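Local coordinates for protein beta-1,3-glucanosyltransferase (Rhizomucor miehei CAU432, PDB 4WTP) that is probably a carbohydrate-active enzyme of glycosyl hydrolase family 17, built on a beta/alpha (TIM) barrel, at residues I196-M204 and N242-R253; T224-N232 and G273-V281. All blocks are in the same frame, centred on the assembly; numbering follows the deposited sequence. Where two conformers were deposited one is given.

Contact 1: I196-M204 and N242-R253; sequences IDNAADTLM and NENKYLHDVLCR
Tyr246 sits as a knob among Ile196, Ala199, Ala200 and Leu203, where two outer helices of the beta/alpha-barrel pack side by side. The segments run roughly the same way, axes 9.0 Å apart at 31°. The buried side is tight. Ala199 CB comes within 3.5 Å of Tyr246 CE1, and Ala200 N meets the edge of the same ring. Tyr246 OH lies beside Leu203 and hydrogen-bonds Thr224 OG1, outside the two helices. The short Ala200 side chain lets the backbones come close, its CB 3.5 Å from Asp249 CB. In one conformer of Val250 its side chain crosses that of Leu203 at about a right angle. At one end Ile196 CD1 reaches Asn242 O (3.4 Å), and Ile196 CG2 lies against the Asn242 amide, whose ND2 bonds Val237 O.

The solvent side is looser and polar. The salt bridge from Arg253 NH2 to Asp201 OD1 is weak and bent at 3.4 Å, the carboxylate and guanidinium planes 52° apart. Arg253 NH1 bonds Gln256 OE1. Lys245 turns at chi4 (48°), bringing NZ to Asp249 OD2 on its own helix. A water accepts from Ala200 N and donates to Ile196 O and, at 2.8 Å, to Asp249 OD2.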
loop_
_atom_site.group_PDB
_atom_site.type_symbol
_atom_site.label_atom_id
_atom_site.label_comp_id
_atom_site.label_asym_id
_atom_site.label_seq_id
_atom_site.Cartn_x
_atom_site.Cartn_y
_atom_site.Cartn_z
ATOM N N ILE A 196 8.256 18.283 -8.975
ATOM C CA ILE A 196 8.499 16.936 -9.455
ATOM C C ILE A 196 9.986 16.516 -9.468
ATOM O O ILE A 196 10.333 15.373 -9.126
ATOM C CB ILE A 196 7.820 16.725 -10.827
ATOM C CG1 ILE A 196 8.014 15.278 -11.318
ATOM C CG2 ILE A 196 8.276 17.770 -11.872
ATOM C CD1 ILE A 196 7.442 14.189 -10.409
ATOM N N ASP A 197 10.886 17.411 -9.871
ATOM C CA ASP A 197 12.294 17.031 -10.001
ATOM C C ASP A 197 12.912 16.589 -8.681
ATOM O O ASP A 197 13.912 15.850 -8.657
ATOM C CB ASP A 197 13.114 18.194 -10.585
ATOM C CG ASP A 197 12.821 18.456 -12.022
ATOM O OD1 ASP A 197 12.118 17.654 -12.652
ATOM O OD2 ASP A 197 13.340 19.470 -12.532
ATOM N N ASN A 198 12.335 17.089 -7.588
ATOM C CA ASN A 198 12.816 16.823 -6.246
ATOM C C ASN A 198 11.998 15.739 -5.501
ATOM O O ASN A 198 12.311 15.415 -4.383
ATOM C CB ASN A 198 12.780 18.129 -5.400
ATOM C CG ASN A 198 13.410 19.350 -6.079
ATOM O OD1 ASN A 198 14.075 19.238 -7.091
ATOM N ND2 ASN A 198 13.167 20.529 -5.516
ATOM N N ALA A 199 10.959 15.198 -6.118
ATOM C CA ALA A 199 9.987 14.413 -5.372
ATOM C C ALA A 199 10.526 13.056 -4.898
ATOM O O ALA A 199 10.372 12.706 -3.704
ATOM C CB ALA A 199 8.734 14.256 -6.196
ATOM N N ALA A 200 11.174 12.298 -5.782
ATOM C CA ALA A 200 11.716 11.005 -5.373
ATOM C C ALA A 200 12.839 11.182 -4.363
ATOM O O ALA A 200 13.009 10.339 -3.460
ATOM C CB ALA A 200 12.194 10.236 -6.573
ATOM N N ASP A 201 13.590 12.268 -4.504
ATOM C CA ASP A 201 14.669 12.485 -3.546
ATOM C C ASP A 201 14.064 12.758 -2.147
ATOM O O ASP A 201 14.577 12.232 -1.134
ATOM C CB ASP A 201 15.571 13.615 -4.022
ATOM C CG ASP A 201 16.349 13.256 -5.305
ATOM O OD1 ASP A 201 16.591 12.052 -5.597
ATOM O OD2 ASP A 201 16.704 14.190 -6.046
ATOM N N THR A 202 12.994 13.563 -2.062
ATOM C CA THR A 202 12.301 13.852 -0.794
ATOM C C THR A 202 11.729 12.556 -0.227
ATOM O O THR A 202 11.766 12.354 0.984
ATOM C CB THR A 202 11.152 14.846 -1.029
ATOM O OG1 THR A 202 11.704 16.097 -1.437
ATOM C CG2 THR A 202 10.299 15.075 0.221
ATOM N N LEU A 203 11.175 11.678 -1.078
ATOM C CA LEU A 203 10.667 10.391 -0.619
ATOM C C LEU A 203 11.784 9.646 0.120
ATOM O O LEU A 203 11.568 9.084 1.174
ATOM C CB LEU A 203 10.214 9.562 -1.821
ATOM C CG LEU A 203 9.735 8.156 -1.449
ATOM C CD1 LEU A 203 8.372 8.257 -0.779
ATOM C CD2 LEU A 203 9.618 7.287 -2.685
ATOM N N MET A 204 12.988 9.653 -0.438
ATOM C CA MET A 204 14.102 8.944 0.169
ATOM C C MET A 204 14.547 9.564 1.497
ATOM O O MET A 204 14.914 8.838 2.435
ATOM C CB MET A 204 15.275 8.832 -0.820
ATOM C CG MET A 204 15.080 7.793 -1.924
ATOM S SD MET A 204 14.916 6.084 -1.347
ATOM C CE MET A 204 15.837 6.119 0.183
ATOM N N ASN A 242 4.596 14.045 -15.434
ATOM C CA ASN A 242 5.080 14.054 -14.046
ATOM C C ASN A 242 4.825 12.729 -13.368
ATOM O O ASN A 242 5.685 12.245 -12.628
ATOM C CB ASN A 242 4.556 15.248 -13.237
ATOM C CG ASN A 242 5.207 16.541 -13.641
ATOM O OD1 ASN A 242 6.139 16.574 -14.469
ATOM N ND2 ASN A 242 4.727 17.628 -13.051
ATOM N N GLU A 243 3.653 12.112 -13.586
ATOM C CA GLU A 243 3.433 10.787 -13.021
ATOM C C GLU A 243 4.488 9.818 -13.588
ATOM O O GLU A 243 5.034 9.000 -12.870
ATOM C CB GLU A 243 2.023 10.245 -13.247
ATOM C CG GLU A 243 1.859 8.888 -12.580
ATOM C CD GLU A 243 0.524 8.208 -12.784
ATOM O OE1 GLU A 243 -0.309 8.654 -13.593
ATOM O OE2 GLU A 243 0.343 7.154 -12.128
ATOM N N ASN A 244 4.727 9.865 -14.900
ATOM C CA ASN A 244 5.731 9.016 -15.551
ATOM C C ASN A 244 7.117 9.215 -14.949
ATOM O O ASN A 244 7.797 8.247 -14.632
ATOM C CB ASN A 244 5.743 9.335 -17.055
ATOM C CG ASN A 244 6.467 8.275 -17.861
ATOM O OD1 ASN A 244 6.223 7.090 -17.693
ATOM N ND2 ASN A 244 7.336 8.718 -18.747
ATOM N N LYS A 245 7.511 10.475 -14.766
ATOM C CA LYS A 245 8.804 10.777 -14.162
ATOM C C LYS A 245 8.887 10.240 -12.721
ATOM O O LYS A 245 9.895 9.635 -12.331
ATOM C CB LYS A 245 9.087 12.271 -14.213
ATOM C CG LYS A 245 10.330 12.656 -13.441
ATOM C CD LYS A 245 10.779 14.080 -13.717
ATOM C CE LYS A 245 11.948 14.467 -12.817
ATOM N NZ LYS A 245 13.075 13.493 -12.718
ATOM N N TYR A 246 7.834 10.469 -11.935
ATOM C CA TYR A 246 7.839 10.050 -10.534
ATOM C C TYR A 246 7.944 8.534 -10.455
ATOM O O TYR A 246 8.735 7.980 -9.699
ATOM C CB TYR A 246 6.569 10.517 -9.811
ATOM C CG TYR A 246 6.672 10.325 -8.301
ATOM C CD1 TYR A 246 7.599 11.054 -7.569
ATOM C CD2 TYR A 246 5.889 9.388 -7.632
ATOM C CE1 TYR A 246 7.698 10.906 -6.182
ATOM C CE2 TYR A 246 5.972 9.225 -6.247
ATOM C CZ TYR A 246 6.903 9.967 -5.545
ATOM O OH TYR A 246 7.031 9.843 -4.176
ATOM N N LEU A 247 7.153 7.840 -11.276
ATOM C CA LEU A 247 7.196 6.380 -11.338
ATOM C C LEU A 247 8.625 5.901 -11.655
ATOM O O LEU A 247 9.176 5.038 -10.953
ATOM C CB LEU A 247 6.220 5.913 -12.428
ATOM C CG LEU A 247 6.202 4.421 -12.674
ATOM C CD1 LEU A 247 5.758 3.655 -11.436
ATOM C CD2 LEU A 247 5.319 4.122 -13.878
ATOM N N HIS A 248 9.208 6.451 -12.724
ATOM C CA HIS A 248 10.567 6.025 -13.094
ATOM C C HIS A 248 11.551 6.289 -11.977
ATOM O O HIS A 248 12.381 5.425 -11.673
ATOM C CB HIS A 248 11.022 6.770 -14.339
ATOM C CG HIS A 248 10.251 6.409 -15.590
ATOM N ND1 HIS A 248 10.572 6.890 -16.811
ATOM C CD2 HIS A 248 9.157 5.599 -15.764
ATOM C CE1 HIS A 248 9.710 6.411 -17.716
ATOM N NE2 HIS A 248 8.861 5.600 -17.085
ATOM N N ASP A 249 11.486 7.473 -11.374
ATOM C CA ASP A 249 12.473 7.864 -10.367
ATOM C C ASP A 249 12.341 7.045 -9.105
ATOM O O ASP A 249 13.344 6.605 -8.553
ATOM C CB ASP A 249 12.350 9.341 -9.989
ATOM C CG ASP A 249 12.734 10.280 -11.104
ATOM O OD1 ASP A 249 13.328 9.833 -12.109
ATOM O OD2 ASP A 249 12.450 11.492 -10.958
ATOM N N VAL A 250 11.118 6.848 -8.639
ATOM C CA VAL A 250 10.951 6.106 -7.414
ATOM C C VAL A 250 11.356 4.639 -7.585
ATOM O O VAL A 250 12.023 4.072 -6.738
ATOM C CB VAL A 250 9.512 6.233 -6.897
ATOM C CG1 VAL A 250 9.251 5.246 -5.784
ATOM C CG2 VAL A 250 9.242 7.650 -6.400
ATOM N N LEU A 251 10.972 4.031 -8.708
ATOM C CA LEU A 251 11.357 2.639 -8.990
ATOM C C LEU A 251 12.875 2.523 -9.037
ATOM O O LEU A 251 13.445 1.553 -8.540
ATOM C CB LEU A 251 10.725 2.129 -10.292
ATOM C CG LEU A 251 9.222 1.860 -10.201
ATOM C CD1 LEU A 251 8.746 1.412 -11.558
ATOM C CD2 LEU A 251 8.899 0.800 -9.159
ATOM N N CYS A 252 13.534 3.524 -9.623
ATOM C CA CYS A 252 14.991 3.535 -9.648
ATOM C C CYS A 252 15.599 3.606 -8.247
ATOM O O CYS A 252 16.461 2.790 -7.877
ATOM C CB CYS A 252 15.502 4.693 -10.491
ATOM S SG CYS A 252 17.274 5.002 -10.351
ATOM N N ARG A 253 15.168 4.586 -7.458
ATOM C CA ARG A 253 15.728 4.788 -6.121
ATOM C C ARG A 253 15.539 3.593 -5.214
ATOM O O ARG A 253 16.472 3.230 -4.494
ATOM C CB ARG A 253 15.157 6.045 -5.498
ATOM C CG ARG A 253 15.492 7.357 -6.179
ATOM C CD ARG A 253 16.968 7.506 -6.516
ATOM N NE ARG A 253 17.350 8.858 -6.916
ATOM C CZ ARG A 253 18.599 9.234 -7.198
ATOM N NH1 ARG A 253 19.597 8.360 -7.128
ATOM N NH2 ARG A 253 18.849 10.495 -7.540
HETATM O O HOH W 1 11.348 12.776 -8.733
HETATM O O HOH W 2 14.933 14.699 -10.927
HETATM O O HOH W 3 15.464 10.737 -8.504
#

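Contact 2: T224-N232 and G273-V281; sequences TGWPSAGGN and GGVEAHFGV
Phe279 and His278 both set CG opposite their carbonyl carbons (chi1 -82° and -61°), and this brings each ring against the loop 224-232. The Phe279 ring takes Pro227 over one face. Pro227 CB stands 4.1 Å from the ring centroid in a CH-pi contact, and Pro227 CD is 3.6 Å from Phe279 CE1. Gly225 C lies at the edge of the same ring. The His278 ring is covered on one face by Ala229, whose CB is 3.7 Å above the ring centre, almost on the normal. The polar link between the two loops is backbone to backbone. Ser228 N donates to His278 O at 2.9 Å, with an angle of 161° at the hydrogen, and Pro227 CA-H also approaches that oxygen. Val275, in a short 3-10 turn, fills the other end. Its CB is 3.8 Å from Pro227 CB, and its CA-H approaches Ala229 O. Both Ala229 N and Ala229 O are buried here without a hydrogen-bond partner. A water accepts a hydrogen bond from Trp226 N and can donate to Phe279 O. The two loops follow parallel barrel strands, 219-223 and 262-263, and so lie at the C-terminal ends of the strands. Ser228 touches helix 240-256, and Trp226 reaches Ile196 and Ala199 on helix 196-212.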
loop_
_atom_site.group_PDB
_atom_site.type_symbol
_atom_site.label_atom_id
_atom_site.label_comp_id
_atom_site.label_asym_id
_atom_site.label_seq_id
_atom_site.Cartn_x
_atom_site.Cartn_y
_atom_site.Cartn_z
ATOM N N THR A 224 3.331 5.274 -2.191
ATOM C CA THR A 224 3.695 6.575 -2.744
ATOM C C THR A 224 3.252 6.553 -4.205
ATOM O O THR A 224 3.099 5.481 -4.802
ATOM C CB THR A 224 5.194 6.882 -2.645
ATOM O OG1 THR A 224 5.362 8.274 -2.906
ATOM C CG2 THR A 224 6.004 6.112 -3.697
ATOM N N GLY A 225 3.011 7.735 -4.755
ATOM C CA GLY A 225 2.537 7.862 -6.133
ATOM C C GLY A 225 2.368 9.329 -6.469
ATOM O O GLY A 225 2.657 10.198 -5.639
ATOM N N TRP A 226 1.856 9.614 -7.670
ATOM C CA TRP A 226 1.803 10.967 -8.190
ATOM C C TRP A 226 0.645 11.002 -9.172
ATOM O O TRP A 226 0.534 10.118 -10.050
ATOM C CB TRP A 226 3.112 11.321 -8.915
ATOM C CG TRP A 226 3.218 12.774 -9.252
ATOM C CD1 TRP A 226 2.589 13.454 -10.299
ATOM C CD2 TRP A 226 3.959 13.779 -8.498
ATOM N NE1 TRP A 226 2.955 14.786 -10.259
ATOM C CE2 TRP A 226 3.780 15.032 -9.201
ATOM C CE3 TRP A 226 4.782 13.751 -7.384
ATOM C CZ2 TRP A 226 4.373 16.202 -8.772
ATOM C CZ3 TRP A 226 5.341 14.951 -6.947
ATOM C CH2 TRP A 226 5.155 16.147 -7.631
ATOM N N PRO A 227 -0.210 12.039 -9.119
ATOM C CA PRO A 227 -1.393 12.076 -9.981
ATOM C C PRO A 227 -1.107 12.597 -11.385
ATOM O O PRO A 227 -0.260 13.474 -11.619
ATOM C CB PRO A 227 -2.335 13.033 -9.235
ATOM C CG PRO A 227 -1.401 14.001 -8.586
ATOM C CD PRO A 227 -0.215 13.151 -8.158
ATOM N N SER A 228 -1.836 12.045 -12.349
ATOM C CA SER A 228 -1.638 12.472 -13.748
ATOM C C SER A 228 -2.523 13.642 -14.201
ATOM O O SER A 228 -2.326 14.157 -15.283
ATOM C CB SER A 228 -1.851 11.304 -14.696
ATOM O OG SER A 228 -3.160 10.790 -14.567
ATOM N N ALA A 229 -3.502 14.024 -13.383
ATOM C CA ALA A 229 -4.419 15.132 -13.727
ATOM C C ALA A 229 -5.078 15.623 -12.472
ATOM O O ALA A 229 -4.957 15.001 -11.401
ATOM C CB ALA A 229 -5.469 14.693 -14.753
ATOM N N GLY A 230 -5.755 16.762 -12.589
ATOM C CA GLY A 230 -6.546 17.291 -11.489
ATOM C C GLY A 230 -5.984 18.569 -10.894
ATOM O O GLY A 230 -6.473 19.069 -9.877
ATOM N N GLY A 231 -4.936 19.105 -11.494
ATOM C CA GLY A 231 -4.452 20.420 -11.122
ATOM C C GLY A 231 -3.046 20.424 -10.580
ATOM O O GLY A 231 -2.112 19.930 -11.208
ATOM N N ASN A 232 -2.864 21.018 -9.404
ATOM C CA ASN A 232 -1.550 21.128 -8.785
ATOM C C ASN A 232 -1.751 21.297 -7.268
ATOM O O ASN A 232 -2.877 21.541 -6.804
ATOM C CB ASN A 232 -0.802 22.361 -9.340
ATOM C CG ASN A 232 -1.480 23.662 -8.952
ATOM O OD1 ASN A 232 -2.588 23.971 -9.411
ATOM N ND2 ASN A 232 -0.823 24.426 -8.108
ATOM N N GLY A 273 -12.728 11.671 -7.049
ATOM C CA GLY A 273 -12.666 12.994 -7.672
ATOM C C GLY A 273 -11.326 13.702 -7.622
ATOM O O GLY A 273 -10.398 13.227 -6.958
ATOM N N GLY A 274 -11.227 14.825 -8.340
ATOM C CA GLY A 274 -10.045 15.682 -8.367
ATOM C C GLY A 274 -8.790 14.889 -8.676
ATOM O O GLY A 274 -8.854 13.899 -9.417
ATOM N N VAL A 275 -7.638 15.309 -8.141
ATOM C CA VAL A 275 -6.378 14.583 -8.395
ATOM C C VAL A 275 -6.467 13.162 -7.844
ATOM O O VAL A 275 -5.782 12.292 -8.336
ATOM C CB VAL A 275 -5.076 15.284 -7.874
ATOM C CG1 VAL A 275 -4.780 16.582 -8.622
ATOM C CG2 VAL A 275 -5.222 15.588 -6.402
ATOM N N GLU A 276 -7.287 12.927 -6.811
ATOM C CA GLU A 276 -7.344 11.593 -6.201
ATOM C C GLU A 276 -7.863 10.522 -7.164
ATOM O O GLU A 276 -7.657 9.348 -6.989
ATOM C CB GLU A 276 -8.136 11.596 -4.875
ATOM C CG GLU A 276 -7.476 12.439 -3.809
ATOM C CD GLU A 276 -8.221 12.385 -2.525
ATOM O OE1 GLU A 276 -8.768 11.318 -2.224
ATOM O OE2 GLU A 276 -8.273 13.414 -1.858
ATOM N N ALA A 277 -8.506 10.985 -8.219
ATOM C CA ALA A 277 -9.019 10.091 -9.264
ATOM C C ALA A 277 -7.985 9.731 -10.332
ATOM O O ALA A 277 -8.317 9.094 -11.324
ATOM C CB ALA A 277 -10.271 10.698 -9.897
ATOM N N HIS A 278 -6.737 10.158 -10.160
ATOM C CA HIS A 278 -5.711 10.036 -11.201
ATOM C C HIS A 278 -4.370 9.468 -10.739
ATOM O O HIS A 278 -3.342 9.756 -11.376
ATOM C CB HIS A 278 -5.491 11.401 -11.849
ATOM C CG HIS A 278 -6.739 11.936 -12.510
ATOM N ND1 HIS A 278 -7.180 11.518 -13.724
ATOM C CD2 HIS A 278 -7.664 12.838 -12.050
ATOM C CE1 HIS A 278 -8.328 12.161 -14.030
ATOM N NE2 HIS A 278 -8.614 12.978 -13.011
ATOM N N PHE A 279 -4.375 8.648 -9.677
ATOM C CA PHE A 279 -3.134 8.014 -9.172
ATOM C C PHE A 279 -2.812 6.660 -9.799
ATOM O O PHE A 279 -1.774 6.079 -9.493
ATOM C CB PHE A 279 -3.186 7.871 -7.649
ATOM C CG PHE A 279 -2.816 9.114 -6.900
ATOM C CD1 PHE A 279 -1.503 9.365 -6.582
ATOM C CD2 PHE A 279 -3.780 10.077 -6.611
ATOM C CE1 PHE A 279 -1.149 10.506 -5.870
ATOM C CE2 PHE A 279 -3.438 11.232 -5.911
ATOM C CZ PHE A 279 -2.123 11.474 -5.563
ATOM N N GLY A 280 -3.660 6.137 -10.679
ATOM C CA GLY A 280 -3.370 4.832 -11.240
ATOM C C GLY A 280 -2.157 4.839 -12.137
ATOM O O GLY A 280 -1.847 5.837 -12.806
ATOM N N VAL A 281 -1.492 3.688 -12.176
ATOM C CA VAL A 281 -0.516 3.376 -13.230
ATOM C C VAL A 281 -1.268 3.116 -14.544
ATOM O O VAL A 281 -0.792 3.482 -15.611
ATOM C CB VAL A 281 0.350 2.162 -12.833
ATOM C CG1 VAL A 281 1.250 1.751 -13.982
ATOM C CG2 VAL A 281 1.191 2.487 -11.589
HETATM O O HOH W 4 0.919 7.214 -9.033
HETATM O O HOH W 5 -7.708 18.577 -7.543
#

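Contact 1 pairs two helices on the outside of the barrel, and contact 2 pairs two loops that follow its strands. Both are partly buried; their centres lie about 17 Å (contact 1) and 16 Å (contact 2) from the centre of the chain. They share no segment, but they touch. The Tyr246 hydroxyl joins helix 240-256 to the start of loop 224-232, and Glu243 of the same helix packs on Trp226 and Ser228. Trp226 also meets the Tyr246 ring. The chemistry differs. Contact 1 has an apolar inner side and an outer side of charges and waters. Contact 2 has no salt bridge between its segments and relies on ring faces and backbone groups.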